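Local coordinates for protein periplasmic beta-glucosidase (Pseudomonas aeruginosa, PDB 6R5T) that probably hydrolyses terminal, non-reducing beta-D-glucosyl residues from beta-glucosides in the periplasm, releasing beta-D-glucose, as a member of glycoside hydrolase family 3, at residues R360-L366 against H557-L563; L373-K377 against V552-E556; L525-Q529 against P606-F610; T617-P623 against V641-G647. The protein carries 1 engineered substitution. All coordinates share one frame; numbering follows the deposited sequence. Where two conformers were deposited one is given.

Interaction 1 (R360-L366 against H557-L563); sequences REGLVLL and HNPSGKL
Arg-360 lays its CB squarely over one face of the His-557 imidazole, a CH-pi contact with CB 3.9 Å from the ring centroid. The arginine chain then runs on, extended, past the ring to a salt bridge with Asp-551. Glu-361 reaches the same ring obliquely, its carboxylate plane nearly perpendicular to the imidazole; its OE1 also pairs with Lys-678. This end is the looser one, partly exposed, and a water links Glu-361 OE1 to Ser-560 OG.

Packing tightens toward Gly-561, where a side chain would run into the carbonyl oxygens of Gly-362 and Leu-363 and into Val-364 CG2. Its N makes a weak bond to Leu-363 O at 3.0 Å. Two waters bridge the backbones here: one gives protons to Arg-360 O and Leu-363 O and accepts from Ser-560 N, the other joins Leu-365 N to Gly-561 O. Leu-365 CB rests on Pro-559 CG at 3.8 Å, and Val-364 CG1 meets Leu-563 CD2 at 4.1 Å.

The loop 557-563 thus runs along the end of helix 352-362 and edge strand 364-368, which pairs with strand 534-537, while helix 545-553 packs against Leu-363 and Pro-559.

Interaction 2 (L373-K377 against V552-E556); sequences LPLKK and VLFGE
Leu-375 N donates to Leu-553 O at 2.8 Å, the direct backbone bond between the loop 373-377 and the end of helix 545-553. The N-H points well at its acceptor (154°) and arrives almost in line with the carbonyl, so a C=O of the last helical turn is taken up by the loop. Leu-375 O and Phe-554 O are served together by one water, which donates to both, at 2.9 Å to Leu-375 O and 2.6 Å to Phe-554 O. Gly-555, with positive phi (80°), closes the helix in a Schellman motif: its N bonds back to Val-552 O, which also accepts from the hydroxyl of Tyr-616. Pro-374, behind a cis peptide bond, sets CB 3.5 Å from Gly-555 N.

At the exposed end Lys-377 NZ forms a salt bridge to Glu-556 OE1 at 2.7 Å. Lys-377 CG lies over one face of the Phe-554 ring, toward the rim, and the chain, extended beyond CG, carries NZ on to the acid; Glu-556, bent at chi2 (-78°), turns its carboxylate to meet it. Leu-375 O sits in plane at the edge of the same ring.

On the buried side Leu-373 CD2 touches Leu-553 CD2 at 4.0 Å. Both leucines pack on strand 513-518 and strand 534-537, and helix 410-418 flanks Leu-553 and Phe-554.

Interaction 3 (L525-Q529 against P606-F610); sequences LGWEQ and PLYPF
Tyr-608 OH gives its proton to Gln-529 OE1 over only 2.6 Å, a short bond joining a largely buried phenol to a helix side chain. The amide stands almost at right angles to the phenol ring (86°), with OE1 lying near the ring plane at its edge. Seen from the acceptor, the hydroxyl comes in 25° out of the carbonyl plane. Gln-529 gets its oxygen there by a turn in the chain: CG is anti to the backbone N, and a bend at chi2 (61°) turns OE1 to the hydroxyl. Gln-529 CB is itself 3.4 Å from Tyr-608 OH, so the hydroxyl touches the aliphatic base of the side chain as well as its amide.

Leu-607 does the apolar work. Its CD2 meets the main chain at the start of the helix, 3.5 Å from Leu-525 C, and also touches Leu-525 CB and Gln-529 CB. Its CG sits over one face of the neighbouring Tyr-608 ring, while Leu-525 CD1 approaches the ring edge at CE2 (4.1 Å).

Leu-607 and Tyr-608 together face Phe-567 in a classic beta bulge, consistent with both consecutive side chains turning to the same helix. Leu-525 is the N-cap of helix 526-531 and packs on strand 513-518; Gln-529 and Tyr-608 both touch strand 534-537 through Ile-535.

Interaction 4 (T617-P623 against V641-G647); sequences TEFSLSP and VTLSNSG
Ser-620 and Ser-644 form the hydrogen-bonded pair at the middle of this antiparallel contact, each N donating to the other's O at 2.9 Å. On either side of them along the strands lie non-hydrogen-bonded pairs, Phe-619 with Asn-645 and Leu-621 with Leu-643. The next backbone bond runs from Ser-622 N to Thr-642 O. The return bond is made by a side chain: Thr-642 N donates to Ser-622 OG at 2.8 Å, because chi1 of 70° swings the hydroxyl in between its own N and carbonyl carbon.

At the other end Ser-646 N gives to Glu-618 O at 2.8 Å, and Ser-646 OG sits 3.0 Å from Ser-620 OG in a hydrogen bond that either could donate. Asn-645 OD1 accepts twice, from Thr-617 OG1 at 2.7 Å and from Gly-647 N at 3.1 Å. The second of these closes an Asx turn past the strand end, with Gly-647 CA 3.1 Å from Thr-617 OG1.

On the face of Phe-619, Leu-621 and Leu-643, Leu-621 CD2 touches Leu-643 CD1 at 3.8 Å and Val-641 CG2 as well. Further out, Asn-645 ND2 is held by Leu-681 O and Arg-649 O, strand 686-694 pairs with 641-645 from the other edge, and Leu-643 reaches strands 651-660 and 672-681, consistent with the beta-sandwich of the fibronectin type III-like domain.

The chemistry is two-sided: Leu-643 and Val-641 are buried, with Leu-621 and Phe-619 only partly covered, whereas Ser-622 OG and Asn-645 OD1 stand in for backbone acceptors where regular pairing stops.

From the N terminus, helix 352-362 and strand 364-368 open interaction 1, whose loop does not close until 557-563. Interaction 2 begins and ends within that span, bringing 373-377 to 552-556. Interaction 3 starts inside both loops, at 525-529, but finishes beyond them at 606-610, so it crosses interactions 1 and 2. Interaction 4 follows in series, a short closure between 617-623 and 641-647. Leu-365 touches Leu-373, joining interactions 1 and 2, while Leu-366 and Leu-563 meet Tyr-608 of interaction 3. Interaction 1 ties the loop after helix 545-553 to edge strand 364-368, interaction 2 the helix end to loop 373-377, and interaction 3 the later loop to helix 526-531; Asn-558 abuts Thr-617, just before strand 619-626.

Interaction 1 (R360-L366 against H557-L563)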
loop_
_atom_site.group_PDB
_atom_site.type_symbol
_atom_site.label_atom_id
_atom_site.label_comp_id
_atom_site.label_asym_id
_atom_site.label_seq_id
_atom_site.Cartn_x
_atom_site.Cartn_y
_atom_site.Cartn_z
ATOM N N ARG A 360 19.694 -20.893 -17.767
ATOM C CA ARG A 360 19.559 -20.200 -19.073
ATOM C C ARG A 360 18.110 -19.739 -19.301
ATOM O O ARG A 360 17.936 -18.717 -19.974
ATOM C CB ARG A 360 19.904 -21.150 -20.235
ATOM C CG ARG A 360 21.372 -21.483 -20.421
ATOM C CD ARG A 360 21.428 -22.649 -21.440
ATOM N NE ARG A 360 22.809 -23.092 -21.567
ATOM C CZ ARG A 360 23.223 -24.301 -21.929
ATOM N NH1 ARG A 360 22.363 -25.239 -22.272
ATOM N NH2 ARG A 360 24.520 -24.538 -21.997
ATOM N N GLU A 361 17.129 -20.515 -18.844
ATOM C CA GLU A 361 15.720 -20.323 -19.187
ATOM C C GLU A 361 15.099 -19.121 -18.478
ATOM O O GLU A 361 14.091 -18.642 -18.970
ATOM C CB GLU A 361 14.912 -21.575 -18.871
ATOM C CG GLU A 361 15.330 -22.804 -19.683
ATOM C CD GLU A 361 15.150 -22.658 -21.193
ATOM O OE1 GLU A 361 14.291 -21.831 -21.615
ATOM O OE2 GLU A 361 15.912 -23.313 -21.949
ATOM N N GLY A 362 15.695 -18.686 -17.384
ATOM C CA GLY A 362 15.143 -17.622 -16.524
ATOM C C GLY A 362 15.647 -16.238 -16.925
ATOM O O GLY A 362 15.095 -15.220 -16.434
ATOM N N LEU A 363 16.692 -16.171 -17.745
ATOM C CA LEU A 363 17.317 -14.862 -18.040
ATOM C C LEU A 363 16.408 -14.052 -18.957
ATOM O O LEU A 363 15.828 -14.634 -19.916
ATOM C CB LEU A 363 18.681 -15.075 -18.697
ATOM C CG LEU A 363 19.636 -15.946 -17.890
ATOM C CD1 LEU A 363 20.936 -16.090 -18.660
ATOM C CD2 LEU A 363 19.889 -15.440 -16.497
ATOM N N VAL A 364 16.220 -12.770 -18.642
ATOM C CA VAL A 364 15.230 -11.938 -19.364
ATOM C C VAL A 364 15.968 -10.834 -20.084
ATOM O O VAL A 364 16.630 -9.970 -19.436
ATOM C CB VAL A 364 14.117 -11.371 -18.437
ATOM C CG1 VAL A 364 13.121 -10.585 -19.259
ATOM C CG2 VAL A 364 13.404 -12.451 -17.660
ATOM N N LEU A 365 15.844 -10.804 -21.397
ATOM C CA LEU A 365 16.418 -9.679 -22.164
ATOM C C LEU A 365 15.451 -8.515 -22.091
ATOM O O LEU A 365 14.305 -8.606 -22.578
ATOM C CB LEU A 365 16.661 -10.149 -23.608
ATOM C CG LEU A 365 17.322 -9.106 -24.498
ATOM C CD1 LEU A 365 18.708 -8.730 -23.995
ATOM C CD2 LEU A 365 17.410 -9.636 -25.924
ATOM N N LEU A 366 15.858 -7.418 -21.484
ATOM C CA LEU A 366 14.987 -6.251 -21.304
ATOM C C LEU A 366 15.216 -5.193 -22.390
ATOM O O LEU A 366 14.303 -4.396 -22.610
ATOM C CB LEU A 366 15.222 -5.662 -19.921
ATOM C CG LEU A 366 14.732 -6.527 -18.745
ATOM C CD1 LEU A 366 15.057 -5.881 -17.443
ATOM C CD2 LEU A 366 13.245 -6.751 -18.854
ATOM N N HIS A 557 22.592 -19.426 -26.280
ATOM C CA HIS A 557 21.176 -19.572 -25.884
ATOM C C HIS A 557 20.508 -18.250 -26.255
ATOM O O HIS A 557 21.100 -17.197 -25.958
ATOM C CB HIS A 557 21.027 -19.905 -24.392
ATOM C CG HIS A 557 19.596 -20.013 -23.973
ATOM N ND1 HIS A 557 18.889 -21.203 -24.072
ATOM C CD2 HIS A 557 18.734 -19.108 -23.454
ATOM C CE1 HIS A 557 17.642 -21.025 -23.649
ATOM N NE2 HIS A 557 17.503 -19.734 -23.267
ATOM N N ASN A 558 19.377 -18.311 -26.917
ATOM C CA ASN A 558 18.584 -17.118 -27.245
ATOM C C ASN A 558 17.718 -16.800 -26.020
ATOM O O ASN A 558 16.847 -17.566 -25.675
ATOM C CB ASN A 558 17.737 -17.376 -28.477
ATOM C CG ASN A 558 17.138 -16.138 -29.046
ATOM O OD1 ASN A 558 17.073 -15.115 -28.366
ATOM N ND2 ASN A 558 16.587 -16.241 -30.264
ATOM N N PRO A 559 17.855 -15.619 -25.398
ATOM C CA PRO A 559 17.054 -15.357 -24.198
ATOM C C PRO A 559 15.554 -15.586 -24.434
ATOM O O PRO A 559 14.950 -15.123 -25.426
ATOM C CB PRO A 559 17.379 -13.926 -23.832
ATOM C CG PRO A 559 18.269 -13.373 -24.898
ATOM C CD PRO A 559 18.720 -14.505 -25.789
ATOM N N SER A 560 14.939 -16.252 -23.461
ATOM C CA SER A 560 13.524 -16.689 -23.559
ATOM C C SER A 560 12.760 -16.341 -22.280
ATOM O O SER A 560 11.527 -16.596 -22.243
ATOM C CB SER A 560 13.415 -18.157 -23.867
ATOM O OG SER A 560 14.181 -18.922 -22.958
ATOM N N GLY A 561 13.419 -15.766 -21.289
ATOM C CA GLY A 561 12.747 -15.471 -20.017
ATOM C C GLY A 561 11.767 -14.334 -20.206
ATOM O O GLY A 561 11.967 -13.437 -21.058
ATOM N N LYS A 562 10.689 -14.362 -19.416
ATOM C CA LYS A 562 9.712 -13.268 -19.382
ATOM C C LYS A 562 9.356 -12.963 -17.948
ATOM O O LYS A 562 9.208 -13.877 -17.137
ATOM C CB LYS A 562 8.485 -13.637 -20.233
ATOM C CG LYS A 562 8.782 -13.472 -21.748
ATOM C CD LYS A 562 7.623 -13.730 -22.594
ATOM C CE LYS A 562 7.890 -13.489 -24.069
ATOM N NZ LYS A 562 7.878 -12.030 -24.393
ATOM N N LEU A 563 9.140 -11.684 -17.661
ATOM C CA LEU A 563 8.838 -11.221 -16.293
ATOM C C LEU A 563 7.583 -11.879 -15.768
ATOM O O LEU A 563 6.586 -11.942 -16.506
ATOM C CB LEU A 563 8.705 -9.711 -16.229
ATOM C CG LEU A 563 9.931 -8.949 -16.702
ATOM C CD1 LEU A 563 9.643 -7.472 -16.602
ATOM C CD2 LEU A 563 11.194 -9.326 -15.909
HETATM O O HOH W 1 16.683 -16.816 -21.339
HETATM O O HOH W 2 14.371 -21.480 -24.344
HETATM O O HOH W 3 14.084 -12.655 -22.599
#

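Interaction 2 (L373-K377 against V552-E556)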
loop_
_atom_site.group_PDB
_atom_site.type_symbol
_atom_site.label_atom_id
_atom_site.label_comp_id
_atom_site.label_asym_id
_atom_site.label_seq_id
_atom_site.Cartn_x
_atom_site.Cartn_y
_atom_site.Cartn_z
ATOM N N LEU A 373 23.695 -7.419 -28.705
ATOM C CA LEU A 373 23.745 -8.824 -28.309
ATOM C C LEU A 373 23.141 -9.633 -29.431
ATOM O O LEU A 373 22.170 -9.217 -30.074
ATOM C CB LEU A 373 22.993 -9.059 -26.988
ATOM C CG LEU A 373 23.545 -8.316 -25.781
ATOM C CD1 LEU A 373 22.701 -8.659 -24.564
ATOM C CD2 LEU A 373 25.014 -8.650 -25.548
ATOM N N PRO A 374 23.620 -10.856 -29.680
ATOM C CA PRO A 374 24.726 -11.465 -28.949
ATOM C C PRO A 374 26.110 -10.940 -29.375
ATOM O O PRO A 374 26.289 -10.559 -30.521
ATOM C CB PRO A 374 24.602 -12.934 -29.301
ATOM C CG PRO A 374 23.956 -12.948 -30.676
ATOM C CD PRO A 374 23.025 -11.755 -30.679
ATOM N N LEU A 375 27.029 -10.954 -28.443
ATOM C CA LEU A 375 28.455 -10.580 -28.645
ATOM C C LEU A 375 29.189 -11.678 -29.419
ATOM O O LEU A 375 28.882 -12.840 -29.308
ATOM C CB LEU A 375 29.136 -10.399 -27.294
ATOM C CG LEU A 375 28.537 -9.347 -26.350
ATOM C CD1 LEU A 375 29.307 -9.322 -25.061
ATOM C CD2 LEU A 375 28.473 -8.000 -26.987
ATOM N N LYS A 376 30.239 -11.277 -30.119
ATOM C CA LYS A 376 31.212 -12.215 -30.710
ATOM C C LYS A 376 32.291 -12.480 -29.671
ATOM O O LYS A 376 32.597 -11.550 -28.898
ATOM C CB LYS A 376 31.870 -11.603 -31.946
ATOM C CG LYS A 376 30.917 -11.285 -33.075
ATOM C CD LYS A 376 31.671 -11.018 -34.339
ATOM C CE LYS A 376 31.077 -9.910 -35.168
ATOM N NZ LYS A 376 31.398 -10.127 -36.598
ATOM N N LYS A 377 32.832 -13.699 -29.686
ATOM C CA LYS A 377 33.907 -14.118 -28.752
ATOM C C LYS A 377 35.228 -13.600 -29.301
ATOM O O LYS A 377 36.039 -14.415 -29.762
ATOM C CB LYS A 377 33.953 -15.637 -28.612
ATOM C CG LYS A 377 32.728 -16.241 -27.972
ATOM C CD LYS A 377 32.831 -17.711 -27.761
ATOM C CE LYS A 377 31.612 -18.231 -27.052
ATOM N NZ LYS A 377 31.586 -19.707 -26.971
ATOM N N VAL A 552 24.051 -16.877 -22.869
ATOM C CA VAL A 552 23.112 -15.931 -23.492
ATOM C C VAL A 552 23.888 -14.807 -24.133
ATOM O O VAL A 552 23.564 -14.472 -25.278
ATOM C CB VAL A 552 22.097 -15.414 -22.464
ATOM C CG1 VAL A 552 21.474 -14.100 -22.919
ATOM C CG2 VAL A 552 21.099 -16.524 -22.247
ATOM N N LEU A 553 24.867 -14.234 -23.458
ATOM C CA LEU A 553 25.585 -13.057 -23.984
ATOM C C LEU A 553 26.296 -13.376 -25.304
ATOM O O LEU A 553 26.317 -12.498 -26.183
ATOM C CB LEU A 553 26.588 -12.535 -22.953
ATOM C CG LEU A 553 25.948 -11.864 -21.733
ATOM C CD1 LEU A 553 27.014 -11.590 -20.703
ATOM C CD2 LEU A 553 25.169 -10.596 -22.106
ATOM N N PHE A 554 26.740 -14.607 -25.495
ATOM C CA PHE A 554 27.470 -14.972 -26.733
ATOM C C PHE A 554 26.572 -15.710 -27.724
ATOM O O PHE A 554 27.049 -16.076 -28.829
ATOM C CB PHE A 554 28.736 -15.741 -26.353
ATOM C CG PHE A 554 29.785 -14.901 -25.700
ATOM C CD1 PHE A 554 30.335 -13.818 -26.350
ATOM C CD2 PHE A 554 30.234 -15.199 -24.435
ATOM C CE1 PHE A 554 31.304 -13.030 -25.759
ATOM C CE2 PHE A 554 31.215 -14.422 -23.852
ATOM C CZ PHE A 554 31.725 -13.319 -24.493
ATOM N N GLY A 555 25.291 -15.835 -27.422
ATOM C CA GLY A 555 24.265 -16.333 -28.366
ATOM C C GLY A 555 24.239 -17.831 -28.505
ATOM O O GLY A 555 23.542 -18.324 -29.399
ATOM N N GLU A 556 24.806 -18.544 -27.553
ATOM C CA GLU A 556 24.646 -20.009 -27.476
ATOM C C GLU A 556 23.205 -20.295 -27.078
ATOM O O GLU A 556 22.694 -21.325 -27.440
ATOM C CB GLU A 556 25.601 -20.663 -26.483
ATOM C CG GLU A 556 27.034 -20.166 -26.542
ATOM C CD GLU A 556 27.879 -20.708 -27.684
ATOM O OE1 GLU A 556 29.082 -20.350 -27.736
ATOM O OE2 GLU A 556 27.342 -21.482 -28.514
HETATM O O HOH W 4 29.368 -15.583 -29.992
#

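Interaction 3 (L525-Q529 against P606-F610)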
loop_
_atom_site.group_PDB
_atom_site.type_symbol
_atom_site.label_atom_id
_atom_site.label_comp_id
_atom_site.label_asym_id
_atom_site.label_seq_id
_atom_site.Cartn_x
_atom_site.Cartn_y
_atom_site.Cartn_z
ATOM N N LEU A 525 14.288 1.122 -13.364
ATOM C CA LEU A 525 15.396 1.107 -14.353
ATOM C C LEU A 525 15.195 2.162 -15.440
ATOM O O LEU A 525 15.667 1.949 -16.562
ATOM C CB LEU A 525 15.461 -0.292 -14.939
ATOM C CG LEU A 525 15.920 -1.370 -13.957
ATOM C CD1 LEU A 525 15.678 -2.760 -14.491
ATOM C CD2 LEU A 525 17.414 -1.202 -13.617
ATOM N N GLY A 526 14.563 3.282 -15.110
ATOM C CA GLY A 526 14.254 4.263 -16.172
ATOM C C GLY A 526 15.530 4.797 -16.815
ATOM O O GLY A 526 15.541 4.894 -18.045
ATOM N N TRP A 527 16.551 5.163 -16.036
ATOM C CA TRP A 527 17.800 5.724 -16.635
ATOM C C TRP A 527 18.439 4.643 -17.490
ATOM O O TRP A 527 18.924 4.906 -18.607
ATOM C CB TRP A 527 18.776 6.224 -15.569
ATOM C CG TRP A 527 20.044 6.772 -16.146
ATOM C CD1 TRP A 527 20.315 8.092 -16.404
ATOM C CD2 TRP A 527 21.216 6.047 -16.524
ATOM N NE1 TRP A 527 21.574 8.222 -16.930
ATOM C CE2 TRP A 527 22.126 6.986 -17.069
ATOM C CE3 TRP A 527 21.557 4.704 -16.516
ATOM C CZ2 TRP A 527 23.377 6.594 -17.533
ATOM C CZ3 TRP A 527 22.777 4.315 -17.007
ATOM C CH2 TRP A 527 23.675 5.264 -17.498
ATOM N N GLU A 528 18.458 3.428 -16.963
ATOM C CA GLU A 528 19.106 2.289 -17.660
ATOM C C GLU A 528 18.403 2.004 -18.993
ATOM O O GLU A 528 19.062 1.789 -20.026
ATOM C CB GLU A 528 19.125 1.070 -16.734
ATOM C CG GLU A 528 19.979 1.265 -15.497
ATOM C CD GLU A 528 19.377 2.099 -14.360
ATOM O OE1 GLU A 528 18.180 2.527 -14.418
ATOM O OE2 GLU A 528 20.113 2.406 -13.386
ATOM N N GLN A 529 17.073 1.980 -18.980
ATOM C CA GLN A 529 16.321 1.692 -20.224
ATOM C C GLN A 529 16.610 2.806 -21.274
ATOM O O GLN A 529 16.560 2.523 -22.481
ATOM C CB GLN A 529 14.837 1.539 -19.894
ATOM C CG GLN A 529 13.946 1.350 -21.127
ATOM C CD GLN A 529 14.245 0.126 -21.957
ATOM O OE1 GLN A 529 14.770 -0.867 -21.476
ATOM N NE2 GLN A 529 13.931 0.218 -23.246
ATOM N N PRO A 606 3.779 0.373 -15.604
ATOM C CA PRO A 606 5.082 -0.193 -15.310
ATOM C C PRO A 606 6.088 0.180 -16.402
ATOM O O PRO A 606 5.696 0.418 -17.569
ATOM C CB PRO A 606 4.796 -1.702 -15.311
ATOM C CG PRO A 606 3.687 -1.840 -16.264
ATOM C CD PRO A 606 2.783 -0.625 -16.035
ATOM N N LEU A 607 7.363 0.194 -16.050
ATOM C CA LEU A 607 8.421 0.320 -17.073
ATOM C C LEU A 607 8.413 -0.937 -17.940
ATOM O O LEU A 607 8.445 -0.814 -19.162
ATOM C CB LEU A 607 9.792 0.498 -16.423
ATOM C CG LEU A 607 10.911 0.682 -17.445
ATOM C CD1 LEU A 607 10.663 1.873 -18.377
ATOM C CD2 LEU A 607 12.226 0.886 -16.757
ATOM N N TYR A 608 8.313 -2.111 -17.310
ATOM C CA TYR A 608 8.261 -3.400 -18.050
ATOM C C TYR A 608 7.058 -4.140 -17.490
ATOM O O TYR A 608 7.002 -4.365 -16.282
ATOM C CB TYR A 608 9.528 -4.222 -17.876
ATOM C CG TYR A 608 10.820 -3.527 -18.209
ATOM C CD1 TYR A 608 11.153 -3.193 -19.509
ATOM C CD2 TYR A 608 11.745 -3.264 -17.223
ATOM C CE1 TYR A 608 12.371 -2.593 -19.803
ATOM C CE2 TYR A 608 12.959 -2.664 -17.500
ATOM C CZ TYR A 608 13.281 -2.329 -18.804
ATOM O OH TYR A 608 14.503 -1.753 -19.090
ATOM N N PRO A 609 6.103 -4.522 -18.330
ATOM C CA PRO A 609 4.887 -5.176 -17.819
ATOM C C PRO A 609 5.091 -6.678 -17.591
ATOM O O PRO A 609 6.019 -7.290 -18.020
ATOM C CB PRO A 609 3.906 -4.974 -18.952
ATOM C CG PRO A 609 4.799 -5.018 -20.159
ATOM C CD PRO A 609 6.082 -4.312 -19.774
ATOM N N PHE A 610 4.159 -7.239 -16.850
ATOM C CA PHE A 610 4.049 -8.695 -16.673
ATOM C C PHE A 610 4.093 -9.390 -18.025
ATOM O O PHE A 610 3.423 -8.948 -18.984
ATOM C CB PHE A 610 2.730 -9.001 -15.992
ATOM C CG PHE A 610 2.527 -10.459 -15.722
ATOM C CD1 PHE A 610 3.049 -11.079 -14.582
ATOM C CD2 PHE A 610 1.770 -11.230 -16.595
ATOM C CE1 PHE A 610 2.779 -12.421 -14.334
ATOM C CE2 PHE A 610 1.503 -12.563 -16.335
ATOM C CZ PHE A 610 2.021 -13.161 -15.227
#

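Interaction 4 (T617-P623 against V641-G647)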
loop_
_atom_site.group_PDB
_atom_site.type_symbol
_atom_site.label_atom_id
_atom_site.label_comp_id
_atom_site.label_asym_id
_atom_site.label_seq_id
_atom_site.Cartn_x
_atom_site.Cartn_y
_atom_site.Cartn_z
ATOM N N THR A 617 15.578 -13.094 -31.816
ATOM C CA THR A 617 14.749 -13.219 -33.036
ATOM C C THR A 617 13.450 -12.457 -32.855
ATOM O O THR A 617 13.228 -11.835 -31.819
ATOM C CB THR A 617 14.567 -14.702 -33.361
ATOM O OG1 THR A 617 14.187 -14.789 -34.723
ATOM C CG2 THR A 617 13.534 -15.383 -32.484
ATOM N N GLU A 618 12.628 -12.483 -33.872
ATOM C CA GLU A 618 11.300 -11.822 -33.839
ATOM C C GLU A 618 10.238 -12.898 -34.021
ATOM O O GLU A 618 10.485 -13.917 -34.698
ATOM C CB GLU A 618 11.150 -10.745 -34.919
ATOM C CG GLU A 618 11.771 -9.413 -34.520
ATOM C CD GLU A 618 11.173 -8.652 -33.337
ATOM O OE1 GLU A 618 10.077 -9.008 -32.832
ATOM O OE2 GLU A 618 11.835 -7.712 -32.889
ATOM N N PHE A 619 9.104 -12.676 -33.401
ATOM C CA PHE A 619 7.971 -13.603 -33.479
ATOM C C PHE A 619 6.741 -12.866 -34.000
ATOM O O PHE A 619 6.596 -11.613 -33.850
ATOM C CB PHE A 619 7.701 -14.239 -32.116
ATOM C CG PHE A 619 8.835 -15.083 -31.585
ATOM C CD1 PHE A 619 8.944 -16.430 -31.917
ATOM C CD2 PHE A 619 9.786 -14.531 -30.738
ATOM C CE1 PHE A 619 9.988 -17.200 -31.407
ATOM C CE2 PHE A 619 10.809 -15.300 -30.224
ATOM C CZ PHE A 619 10.929 -16.636 -30.596
ATOM N N SER A 620 5.896 -13.633 -34.660
ATOM C CA SER A 620 4.609 -13.158 -35.230
ATOM C C SER A 620 3.494 -14.059 -34.731
ATOM O O SER A 620 3.709 -15.268 -34.543
ATOM C CB SER A 620 4.633 -13.123 -36.730
ATOM O OG SER A 620 5.717 -12.320 -37.209
ATOM N N LEU A 621 2.340 -13.482 -34.415
ATOM C CA LEU A 621 1.112 -14.247 -34.083
ATOM C C LEU A 621 0.084 -13.954 -35.166
ATOM O O LEU A 621 -0.056 -12.793 -35.584
ATOM C CB LEU A 621 0.532 -13.870 -32.718
ATOM C CG LEU A 621 1.306 -14.342 -31.493
ATOM C CD1 LEU A 621 0.852 -13.671 -30.225
ATOM C CD2 LEU A 621 1.146 -15.829 -31.342
ATOM N N SER A 622 -0.581 -14.998 -35.637
ATOM C CA SER A 622 -1.723 -14.868 -36.554
ATOM C C SER A 622 -2.895 -14.338 -35.741
ATOM O O SER A 622 -2.851 -14.279 -34.509
ATOM C CB SER A 622 -2.029 -16.189 -37.192
ATOM O OG SER A 622 -2.581 -17.114 -36.259
ATOM N N PRO A 623 -4.006 -13.964 -36.407
ATOM C CA PRO A 623 -5.160 -13.445 -35.685
ATOM C C PRO A 623 -5.721 -14.508 -34.754
ATOM O O PRO A 623 -5.754 -15.696 -35.092
ATOM C CB PRO A 623 -6.157 -13.128 -36.810
ATOM C CG PRO A 623 -5.295 -12.951 -38.016
ATOM C CD PRO A 623 -4.204 -13.979 -37.874
ATOM N N VAL A 641 -4.276 -19.730 -32.134
ATOM C CA VAL A 641 -3.385 -18.752 -32.760
ATOM C C VAL A 641 -2.175 -19.515 -33.301
ATOM O O VAL A 641 -1.795 -20.527 -32.689
ATOM C CB VAL A 641 -3.022 -17.673 -31.735
ATOM C CG1 VAL A 641 -2.102 -18.211 -30.635
ATOM C CG2 VAL A 641 -2.508 -16.448 -32.395
ATOM N N THR A 642 -1.616 -19.035 -34.394
ATOM C CA THR A 642 -0.357 -19.597 -34.927
ATOM C C THR A 642 0.777 -18.664 -34.541
ATOM O O THR A 642 0.735 -17.471 -34.918
ATOM C CB THR A 642 -0.423 -19.862 -36.433
ATOM O OG1 THR A 642 -1.499 -20.797 -36.560
ATOM C CG2 THR A 642 0.847 -20.479 -36.981
ATOM N N LEU A 643 1.802 -19.235 -33.921
ATOM C CA LEU A 643 3.060 -18.524 -33.612
ATOM C C LEU A 643 4.092 -18.845 -34.683
ATOM O O LEU A 643 4.279 -20.052 -34.963
ATOM C CB LEU A 643 3.548 -18.973 -32.246
ATOM C CG LEU A 643 4.898 -18.414 -31.816
ATOM C CD1 LEU A 643 4.823 -16.931 -31.495
ATOM C CD2 LEU A 643 5.456 -19.201 -30.637
ATOM N N SER A 644 4.795 -17.840 -35.171
ATOM C CA SER A 644 5.889 -18.012 -36.164
ATOM C C SER A 644 7.163 -17.323 -35.686
ATOM O O SER A 644 7.088 -16.240 -35.076
ATOM C CB SER A 644 5.479 -17.454 -37.515
ATOM O OG SER A 644 4.236 -17.986 -37.902
ATOM N N ASN A 645 8.303 -17.916 -35.963
ATOM C CA ASN A 645 9.600 -17.264 -35.778
ATOM C C ASN A 645 9.897 -16.560 -37.095
ATOM O O ASN A 645 10.158 -17.244 -38.117
ATOM C CB ASN A 645 10.664 -18.292 -35.398
ATOM C CG ASN A 645 12.024 -17.709 -35.124
ATOM O OD1 ASN A 645 12.326 -16.602 -35.576
ATOM N ND2 ASN A 645 12.875 -18.454 -34.436
ATOM N N SER A 646 9.786 -15.243 -37.087
ATOM C CA SER A 646 9.930 -14.442 -38.319
ATOM C C SER A 646 11.314 -13.782 -38.390
ATOM O O SER A 646 11.496 -12.880 -39.245
ATOM C CB SER A 646 8.786 -13.445 -38.399
ATOM O OG SER A 646 8.733 -12.655 -37.238
ATOM N N GLY A 647 12.274 -14.198 -37.559
ATOM C CA GLY A 647 13.652 -13.693 -37.546
ATOM C C GLY A 647 14.676 -14.722 -38.021
ATOM O O GLY A 647 14.304 -15.721 -38.662
#